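Local coordinates for protein cycloalternan-forming enzyme (Listeria monocytogenes serovar 1/2a, PDB 5F7U) that is a multidomain member of glycoside hydrolase family 31 that combines a TIM barrel with beta domains and a family 6 carbohydrate-binding module, at residues Met299-Asp304 and Asn331-Tyr336; Ser303-Gln308 and Leu323-Asp328; Thr881-Val886 and Asn934-Ala939. The protein carries 1 engineered substitution. One frame throughout, in Å; residues are numbered along the deposited sequence.

Interaction 1. Residues Met299-Asp304 and Asn331-Tyr336; sequences MYVNSD and NMLDYY
Tyr300 and Tyr336 lie side by side and point the same way, with CD2 of Tyr300 3.6 Å from CD1 of Tyr336. Their planes are only 20° apart but slid past each other, so the rings barely overlap. Their first torsions differ: CG of Tyr300 is anti to the backbone N (chi1 172°), whereas CG of Tyr336 is anti to the carbonyl carbon. Aromatics suit this face, where Ile353 of helix 343-354 touches both rings. Beneath them the residues form an antiparallel hydrogen-bonded pair, with Tyr336 N 2.8 Å from Tyr300 O, joining strands 297-301 and 333-338 in the beta region of the family 31 mutarotase-like domain.

The opposite face carries Val301 and Tyr335, whose CG2 and CB are 4.1 Å apart; the ring of Tyr335 leads away and its hydroxyl bonds Asn240. Strand 297-301 gives way just after Val301 to an inverse gamma turn centred on Asn302. Asn302 N still reaches Asp334 O, at 2.8 Å, while CB of Asn302 meets the edge of the Tyr336 ring. With CG anti to the backbone N (chi1 -178°), the Asn302 amide runs alongside Asp334, and ND2 donates to Asp334 OD2 at 2.9 Å, from above the carboxylate plane. A water accepts from Asp334 N and donates to Asn302 O. Because OD2 also forms a salt bridge with Arg160, the buried carboxylate has a neutral and a cationic partner, probably stabilising its charge.

Interaction 2. Residues Ser303-Gln308 and Leu323-Asp328; sequences SDFHSQ and LDNDGD
At the open end of the antiparallel beta hairpin built from strands 307-311 and 318-327, Ser307 faces Leu323 as a non-hydrogen-bonded pair, their CA atoms 4.3 Å apart. CD1 of Leu323 is packed among Ser303, Phe305 and Ser307, 3.7 Å from CB of Ser303. This one methyl meets all three; CD2 adds a second contact to Ser303.

Next to this pair, toward the open end, His306 and Asp324 are joined twice. The backbone bond from Asp324 N to His306 O is 2.9 Å long and nearly straight at both ends. In addition, ND1 of His306 gives its hydrogen to OD2 of Asp324 at 2.8 Å; the oxygen lies in the ring plane, but the ring reaches it from above the carboxylate plane, 53° out of it. NE2 hydrogen-bonds Glu268, so the imidazole lies between two carboxylates and would probably be drawn toward its protonated form; Gln237 NE2 holds the other oxygen of Asp324.

The loop approaching the hairpin is shaped by an ST turn, in which Ser303 OG accepts from Phe305 N at 3.2 Å. With CG opposite the carbonyl carbon (chi1 -73°), the Phe305 ring is presented to the far strand. CA of Asn325 sits over the ring centre in a CH-pi contact, 4.0 Å from the centroid, while CZ of Phe305 touches CG of Asp326. Gln556 and Glu557 of helix 555-577 also pack on Phe305. Beyond, Asp326 OD1 closes an Asx turn onto Asp328 N, 3.1 Å away, passing through Gly327, whose positive phi of 104° suits a glycine.

Interaction 3. Residues Thr881-Val886 and Asn934-Ala939; sequences TEPTSV and NGVNHA
OD1 of the flat Asn934 amide is 3.2 Å from Ser885 OG, at most a weak hydrogen bond. Farther along, the His938 ring meets that of Tyr941 with nearly parallel planes; its ND1 donates to Ala939 O on a lone pair, in the carbonyl plane, and its NE2 bonds Glu767. The contact carries on past the ends of strands 885-888 and 929-934, neighbours in an antiparallel sheet. Ser885 and Asn934 make the last hydrogen-bonded pair, Asn934 N reaching Ser885 O at 2.9 Å.

Asn934 O then takes the N-H of Thr884, also at 2.9 Å. Gly935, with a positive phi, brings its CA to 3.6 Å from Thr884 OG1, close quarters that suit a residue without a side chain. Pro883, which has no N-H to offer, instead packs CG against CG1 of Val936 at 3.7 Å. Thr881 and Asn937 touch Val1060 of strand 1054-1062, in the carbohydrate-binding module. Thr881 N bonds Asn937 O, while Thr881 OG1, held between backbone N and carbonyl carbon (chi1 60°), accepts from Asn937 N at 2.7 Å. That same hydroxyl donates to a water, which in turn donates to Glu882 O and Gly935 O.

Overall arrangement
From the N terminus, the chain leaves strand 297-301, enters the hairpin of strands 307-311 and 318-327, and returns along strand 333-338. Interaction 2 closes the inner loop and interaction 1 the outer one, so interaction 2 nests inside it; they share Ser303 and Asp304. The two touch directly: Leu323 packs on Val301 and Leu333, and Asn331 ND2 lies 3.0 Å from Asn325 OD1, a probable hydrogen bond. Both join neighbouring strands of the mutarotase-like beta region, and Phe305 of interaction 2 also touches helix 555-577. Interaction 3 follows in series, across the chain's centre with nearest atoms about 38 Å from interaction 1, and closes a separate loop that touches strand 1054-1062.

Interaction 1. Residues Met299-Asp304 and Asn331-Tyr336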
loop_
_atom_site.group_PDB
_atom_site.type_symbol
_atom_site.label_atom_id
_atom_site.label_comp_id
_atom_site.label_asym_id
_atom_site.label_seq_id
_atom_site.Cartn_x
_atom_site.Cartn_y
_atom_site.Cartn_z
ATOM N N MET A 299 5.121 -15.850 -2.577
ATOM C CA MET A 299 5.524 -16.805 -1.529
ATOM C C MET A 299 5.119 -16.200 -0.207
ATOM O O MET A 299 5.454 -15.064 0.063
ATOM C CB MET A 299 7.039 -17.043 -1.532
ATOM C CG MET A 299 7.508 -18.057 -0.474
ATOM S SD MET A 299 9.254 -18.528 -0.646
ATOM C CE MET A 299 9.200 -19.490 -2.159
ATOM N N TYR A 300 4.420 -16.988 0.603
ATOM C CA TYR A 300 3.955 -16.549 1.914
ATOM C C TYR A 300 4.440 -17.538 2.952
ATOM O O TYR A 300 4.106 -18.715 2.882
ATOM C CB TYR A 300 2.419 -16.429 1.934
ATOM C CG TYR A 300 1.849 -16.173 3.326
ATOM C CD1 TYR A 300 2.356 -15.141 4.127
ATOM C CD2 TYR A 300 0.822 -16.983 3.841
ATOM C CE1 TYR A 300 1.846 -14.907 5.401
ATOM C CE2 TYR A 300 0.298 -16.748 5.115
ATOM C CZ TYR A 300 0.827 -15.716 5.880
ATOM O OH TYR A 300 0.328 -15.468 7.138
ATOM N N VAL A 301 5.231 -17.061 3.918
ATOM C CA VAL A 301 5.684 -17.935 5.019
ATOM C C VAL A 301 4.705 -17.671 6.152
ATOM O O VAL A 301 4.670 -16.562 6.700
ATOM C CB VAL A 301 7.153 -17.675 5.427
ATOM C CG1 VAL A 301 7.575 -18.522 6.642
ATOM C CG2 VAL A 301 8.085 -17.976 4.261
ATOM N N ASN A 302 3.916 -18.695 6.472
ATOM C CA ASN A 302 2.814 -18.584 7.417
ATOM C C ASN A 302 3.295 -18.750 8.847
ATOM O O ASN A 302 3.270 -19.857 9.398
ATOM C CB ASN A 302 1.718 -19.613 7.084
ATOM C CG ASN A 302 0.514 -19.506 8.018
ATOM O OD1 ASN A 302 0.270 -18.457 8.611
ATOM N ND2 ASN A 302 -0.225 -20.603 8.166
ATOM N N SER A 303 3.793 -17.656 9.415
ATOM C CA SER A 303 4.238 -17.632 10.810
ATOM C C SER A 303 4.360 -16.196 11.262
ATOM O O SER A 303 4.775 -15.338 10.491
ATOM C CB SER A 303 5.634 -18.259 10.933
ATOM O OG SER A 303 6.035 -18.280 12.304
ATOM N N ASP A 304 4.051 -15.964 12.531
ATOM C CA ASP A 304 4.242 -14.649 13.123
ATOM C C ASP A 304 5.639 -14.450 13.690
ATOM O O ASP A 304 5.980 -13.325 14.051
ATOM C CB ASP A 304 3.185 -14.398 14.214
ATOM C CG ASP A 304 1.786 -14.225 13.633
ATOM O OD1 ASP A 304 1.692 -13.760 12.481
ATOM O OD2 ASP A 304 0.810 -14.546 14.343
ATOM N N ASN A 331 6.168 -27.269 16.189
ATOM C CA ASN A 331 5.762 -26.181 15.276
ATOM C C ASN A 331 6.281 -26.446 13.858
ATOM O O ASN A 331 7.477 -26.247 13.611
ATOM C CB ASN A 331 6.337 -24.821 15.737
ATOM C CG ASN A 331 5.636 -24.240 16.958
ATOM O OD1 ASN A 331 4.536 -24.663 17.324
ATOM N ND2 ASN A 331 6.281 -23.240 17.595
ATOM N N MET A 332 5.422 -26.929 12.952
ATOM C CA MET A 332 5.840 -27.157 11.561
ATOM C C MET A 332 6.189 -25.855 10.825
ATOM O O MET A 332 5.611 -24.807 11.098
ATOM C CB MET A 332 4.725 -27.860 10.773
ATOM C CG MET A 332 4.513 -29.306 11.170
ATOM S SD MET A 332 3.442 -30.132 9.969
ATOM C CE MET A 332 1.879 -29.385 10.387
ATOM N N LEU A 333 7.117 -25.941 9.872
ATOM C CA LEU A 333 7.293 -24.878 8.889
ATOM C C LEU A 333 6.123 -24.960 7.915
ATOM O O LEU A 333 5.790 -26.036 7.450
ATOM C CB LEU A 333 8.633 -25.057 8.152
ATOM C CG LEU A 333 8.852 -24.182 6.903
ATOM C CD1 LEU A 333 8.961 -22.697 7.282
ATOM C CD2 LEU A 333 10.100 -24.615 6.151
ATOM N N ASP A 334 5.522 -23.812 7.604
ATOM C CA ASP A 334 4.285 -23.765 6.817
ATOM C C ASP A 334 4.416 -22.603 5.832
ATOM O O ASP A 334 4.472 -21.437 6.244
ATOM C CB ASP A 334 3.122 -23.559 7.795
ATOM C CG ASP A 334 1.752 -23.542 7.128
ATOM O OD1 ASP A 334 1.620 -23.757 5.908
ATOM O OD2 ASP A 334 0.778 -23.304 7.871
ATOM N N TYR A 335 4.502 -22.906 4.535
ATOM C CA TYR A 335 4.604 -21.819 3.539
ATOM C C TYR A 335 3.866 -22.141 2.250
ATOM O O TYR A 335 3.575 -23.303 1.963
ATOM C CB TYR A 335 6.066 -21.396 3.278
ATOM C CG TYR A 335 6.938 -22.412 2.562
ATOM C CD1 TYR A 335 7.518 -23.466 3.265
ATOM C CD2 TYR A 335 7.212 -22.290 1.187
ATOM C CE1 TYR A 335 8.324 -24.420 2.627
ATOM C CE2 TYR A 335 8.018 -23.233 0.530
ATOM C CZ TYR A 335 8.569 -24.285 1.264
ATOM O OH TYR A 335 9.363 -25.246 0.684
ATOM N N TYR A 336 3.541 -21.098 1.498
ATOM C CA TYR A 336 2.740 -21.261 0.297
ATOM C C TYR A 336 3.491 -20.705 -0.895
ATOM O O TYR A 336 4.155 -19.660 -0.788
ATOM C CB TYR A 336 1.425 -20.504 0.399
ATOM C CG TYR A 336 0.481 -20.903 1.509
ATOM C CD1 TYR A 336 0.685 -20.469 2.840
ATOM C CD2 TYR A 336 -0.677 -21.636 1.228
ATOM C CE1 TYR A 336 -0.219 -20.824 3.858
ATOM C CE2 TYR A 336 -1.581 -21.982 2.228
ATOM C CZ TYR A 336 -1.348 -21.575 3.531
ATOM O OH TYR A 336 -2.290 -21.927 4.480
HETATM O O HOH W 1 5.812 -21.538 9.112
#

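Interaction 2. Residues Ser303-Gln308 and Leu323-Asp328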
loop_
_atom_site.group_PDB
_atom_site.type_symbol
_atom_site.label_atom_id
_atom_site.label_comp_id
_atom_site.label_asym_id
_atom_site.label_seq_id
_atom_site.Cartn_x
_atom_site.Cartn_y
_atom_site.Cartn_z
ATOM N N SER A 303 3.793 -17.656 9.415
ATOM C CA SER A 303 4.238 -17.632 10.810
ATOM C C SER A 303 4.360 -16.196 11.262
ATOM O O SER A 303 4.775 -15.338 10.491
ATOM C CB SER A 303 5.634 -18.259 10.933
ATOM O OG SER A 303 6.035 -18.280 12.304
ATOM N N ASP A 304 4.051 -15.964 12.531
ATOM C CA ASP A 304 4.242 -14.649 13.123
ATOM C C ASP A 304 5.639 -14.450 13.690
ATOM O O ASP A 304 5.980 -13.325 14.051
ATOM C CB ASP A 304 3.185 -14.398 14.214
ATOM C CG ASP A 304 1.786 -14.225 13.633
ATOM O OD1 ASP A 304 1.692 -13.760 12.481
ATOM O OD2 ASP A 304 0.810 -14.546 14.343
ATOM N N PHE A 305 6.453 -15.513 13.760
ATOM C CA PHE A 305 7.850 -15.335 14.215
ATOM C C PHE A 305 8.625 -14.453 13.235
ATOM O O PHE A 305 8.287 -14.380 12.057
ATOM C CB PHE A 305 8.573 -16.679 14.345
ATOM C CG PHE A 305 8.141 -17.505 15.536
ATOM C CD1 PHE A 305 8.633 -17.235 16.808
ATOM C CD2 PHE A 305 7.281 -18.593 15.372
ATOM C CE1 PHE A 305 8.241 -18.010 17.903
ATOM C CE2 PHE A 305 6.903 -19.383 16.460
ATOM C CZ PHE A 305 7.368 -19.084 17.734
ATOM N N HIS A 306 9.652 -13.773 13.741
ATOM C CA HIS A 306 10.573 -13.047 12.862
ATOM C C HIS A 306 11.166 -13.980 11.792
ATOM O O HIS A 306 11.554 -15.118 12.078
ATOM C CB HIS A 306 11.691 -12.429 13.695
ATOM C CG HIS A 306 12.888 -12.036 12.891
ATOM N ND1 HIS A 306 14.066 -12.748 12.924
ATOM C CD2 HIS A 306 13.082 -11.019 12.017
ATOM C CE1 HIS A 306 14.940 -12.179 12.111
ATOM N NE2 HIS A 306 14.368 -11.127 11.550
ATOM N N SER A 307 11.217 -13.482 10.565
ATOM C CA SER A 307 11.919 -14.155 9.482
ATOM C C SER A 307 12.838 -13.140 8.784
ATOM O O SER A 307 12.609 -11.905 8.841
ATOM C CB SER A 307 10.935 -14.772 8.474
ATOM O OG SER A 307 9.994 -13.809 7.998
ATOM N N GLN A 308 13.885 -13.671 8.166
ATOM C CA GLN A 308 14.753 -12.889 7.285
ATOM C C GLN A 308 14.701 -13.470 5.885
ATOM O O GLN A 308 14.947 -14.666 5.700
ATOM C CB GLN A 308 16.194 -12.878 7.819
ATOM C CG GLN A 308 17.128 -11.950 7.040
ATOM C CD GLN A 308 18.569 -12.111 7.468
ATOM O OE1 GLN A 308 19.173 -13.144 7.256
ATOM N NE2 GLN A 308 19.115 -11.084 8.076
ATOM N N LEU A 323 13.513 -18.618 9.131
ATOM C CA LEU A 323 12.371 -18.356 10.005
ATOM C C LEU A 323 12.710 -18.785 11.417
ATOM O O LEU A 323 13.148 -19.924 11.625
ATOM C CB LEU A 323 11.136 -19.143 9.512
ATOM C CG LEU A 323 9.893 -19.102 10.415
ATOM C CD1 LEU A 323 9.265 -17.715 10.536
ATOM C CD2 LEU A 323 8.841 -20.091 9.932
ATOM N N ASP A 324 12.491 -17.889 12.377
ATOM C CA ASP A 324 12.727 -18.195 13.792
ATOM C C ASP A 324 11.620 -19.073 14.375
ATOM O O ASP A 324 10.514 -19.159 13.837
ATOM C CB ASP A 324 12.844 -16.896 14.616
ATOM C CG ASP A 324 14.069 -16.051 14.222
ATOM O OD1 ASP A 324 14.959 -16.513 13.465
ATOM O OD2 ASP A 324 14.148 -14.911 14.700
ATOM N N ASN A 325 11.949 -19.753 15.464
ATOM C CA ASN A 325 10.986 -20.541 16.216
ATOM C C ASN A 325 11.316 -20.401 17.700
ATOM O O ASN A 325 12.432 -20.023 18.036
ATOM C CB ASN A 325 11.087 -22.001 15.800
ATOM C CG ASN A 325 9.914 -22.831 16.295
ATOM O OD1 ASN A 325 8.757 -22.417 16.174
ATOM N ND2 ASN A 325 10.208 -23.995 16.869
ATOM N N ASP A 326 10.358 -20.690 18.579
ATOM C CA ASP A 326 10.584 -20.556 20.017
ATOM C C ASP A 326 11.225 -21.795 20.640
ATOM O O ASP A 326 11.353 -21.875 21.852
ATOM C CB ASP A 326 9.267 -20.223 20.722
ATOM C CG ASP A 326 8.211 -21.311 20.556
ATOM O OD1 ASP A 326 8.372 -22.242 19.732
ATOM O OD2 ASP A 326 7.188 -21.236 21.253
ATOM N N GLY A 327 11.608 -22.762 19.808
ATOM C CA GLY A 327 12.192 -24.013 20.295
ATOM C C GLY A 327 11.238 -25.196 20.251
ATOM O O GLY A 327 11.682 -26.342 20.264
ATOM N N ASP A 328 9.940 -24.921 20.242
ATOM C CA ASP A 328 8.914 -25.972 20.228
ATOM C C ASP A 328 9.066 -26.873 18.982
ATOM O O ASP A 328 8.901 -26.409 17.845
ATOM C CB ASP A 328 7.519 -25.328 20.268
ATOM C CG ASP A 328 6.390 -26.350 20.395
ATOM O OD1 ASP A 328 6.593 -27.562 20.166
ATOM O OD2 ASP A 328 5.274 -25.907 20.731
#

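Interaction 3. Residues Thr881-Val886 and Asn934-Ala939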
loop_
_atom_site.group_PDB
_atom_site.type_symbol
_atom_site.label_atom_id
_atom_site.label_comp_id
_atom_site.label_asym_id
_atom_site.label_seq_id
_atom_site.Cartn_x
_atom_site.Cartn_y
_atom_site.Cartn_z
ATOM N N THR A 881 -14.630 12.080 -32.148
ATOM C CA THR A 881 -15.004 13.254 -32.945
ATOM C C THR A 881 -16.504 13.530 -32.778
ATOM O O THR A 881 -17.224 12.731 -32.177
ATOM C CB THR A 881 -14.668 13.074 -34.430
ATOM O OG1 THR A 881 -15.378 11.936 -34.930
ATOM C CG2 THR A 881 -13.167 12.898 -34.614
ATOM N N GLU A 882 -16.966 14.648 -33.336
ATOM C CA GLU A 882 -18.364 15.067 -33.180
ATOM C C GLU A 882 -19.352 14.157 -33.913
ATOM O O GLU A 882 -19.224 13.987 -35.125
ATOM C CB GLU A 882 -18.546 16.499 -33.677
ATOM C CG GLU A 882 -19.930 17.063 -33.368
ATOM C CD GLU A 882 -20.040 18.556 -33.628
ATOM O OE1 GLU A 882 -19.141 19.119 -34.277
ATOM O OE2 GLU A 882 -21.037 19.165 -33.188
ATOM N N PRO A 883 -20.363 13.616 -33.198
ATOM C CA PRO A 883 -21.385 12.798 -33.871
ATOM C C PRO A 883 -22.218 13.568 -34.883
ATOM O O PRO A 883 -22.332 14.803 -34.800
ATOM C CB PRO A 883 -22.316 12.365 -32.724
ATOM C CG PRO A 883 -21.543 12.571 -31.481
ATOM C CD PRO A 883 -20.648 13.750 -31.753
ATOM N N THR A 884 -22.796 12.828 -35.824
ATOM C CA THR A 884 -23.809 13.379 -36.722
ATOM C C THR A 884 -25.210 13.219 -36.124
ATOM O O THR A 884 -26.117 13.978 -36.457
ATOM C CB THR A 884 -23.747 12.739 -38.119
ATOM O OG1 THR A 884 -23.808 11.316 -38.002
ATOM C CG2 THR A 884 -22.445 13.122 -38.815
ATOM N N SER A 885 -25.380 12.216 -35.267
ATOM C CA SER A 885 -26.594 12.044 -34.466
ATOM C C SER A 885 -26.305 11.139 -33.288
ATOM O O SER A 885 -25.305 10.407 -33.278
ATOM C CB SER A 885 -27.743 11.464 -35.297
ATOM O OG SER A 885 -27.463 10.134 -35.690
ATOM N N VAL A 886 -27.175 11.209 -32.281
ATOM C CA VAL A 886 -27.110 10.300 -31.131
ATOM C C VAL A 886 -28.521 9.782 -30.905
ATOM O O VAL A 886 -29.462 10.557 -30.926
ATOM C CB VAL A 886 -26.559 10.983 -29.857
ATOM C CG1 VAL A 886 -26.524 10.013 -28.676
ATOM C CG2 VAL A 886 -25.151 11.518 -30.100
ATOM N N ASN A 934 -23.536 8.097 -33.638
ATOM C CA ASN A 934 -23.334 7.881 -35.086
ATOM C C ASN A 934 -22.416 8.905 -35.710
ATOM O O ASN A 934 -22.372 10.055 -35.281
ATOM C CB ASN A 934 -24.664 7.922 -35.830
ATOM C CG ASN A 934 -25.608 6.823 -35.394
ATOM O OD1 ASN A 934 -26.685 7.097 -34.836
ATOM N ND2 ASN A 934 -25.222 5.580 -35.632
ATOM N N GLY A 935 -21.696 8.483 -36.740
ATOM C CA GLY A 935 -20.812 9.379 -37.472
ATOM C C GLY A 935 -19.564 9.796 -36.718
ATOM O O GLY A 935 -18.976 10.829 -37.039
ATOM N N VAL A 936 -19.154 8.996 -35.737
ATOM C CA VAL A 936 -17.986 9.329 -34.889
ATOM C C VAL A 936 -16.732 8.571 -35.292
ATOM O O VAL A 936 -16.798 7.415 -35.690
ATOM C CB VAL A 936 -18.238 9.035 -33.395
ATOM C CG1 VAL A 936 -19.287 9.991 -32.843
ATOM C CG2 VAL A 936 -18.653 7.576 -33.181
ATOM N N ASN A 937 -15.591 9.239 -35.168
ATOM C CA ASN A 937 -14.298 8.587 -35.291
ATOM C C ASN A 937 -13.491 8.714 -34.025
ATOM O O ASN A 937 -13.894 9.433 -33.108
ATOM C CB ASN A 937 -13.543 9.151 -36.482
ATOM C CG ASN A 937 -14.080 8.605 -37.772
ATOM O OD1 ASN A 937 -13.993 7.400 -38.027
ATOM N ND2 ASN A 937 -14.632 9.470 -38.588
ATOM N N HIS A 938 -12.385 7.975 -33.959
ATOM C CA HIS A 938 -11.407 8.162 -32.879
ATOM C C HIS A 938 -11.114 9.655 -32.742
ATOM O O HIS A 938 -11.043 10.371 -33.747
ATOM C CB HIS A 938 -10.123 7.376 -33.163
ATOM C CG HIS A 938 -9.129 7.428 -32.040
ATOM N ND1 HIS A 938 -8.378 8.551 -31.761
ATOM C CD2 HIS A 938 -8.756 6.492 -31.139
ATOM C CE1 HIS A 938 -7.587 8.302 -30.731
ATOM N NE2 HIS A 938 -7.792 7.061 -30.340
ATOM N N ALA A 939 -10.964 10.140 -31.503
ATOM C CA ALA A 939 -10.793 11.575 -31.285
ATOM C C ALA A 939 -9.560 12.108 -32.019
ATOM O O ALA A 939 -8.626 11.342 -32.276
ATOM C CB ALA A 939 -10.704 11.885 -29.798
HETATM O O HOH W 2 -17.260 12.969 -36.538
#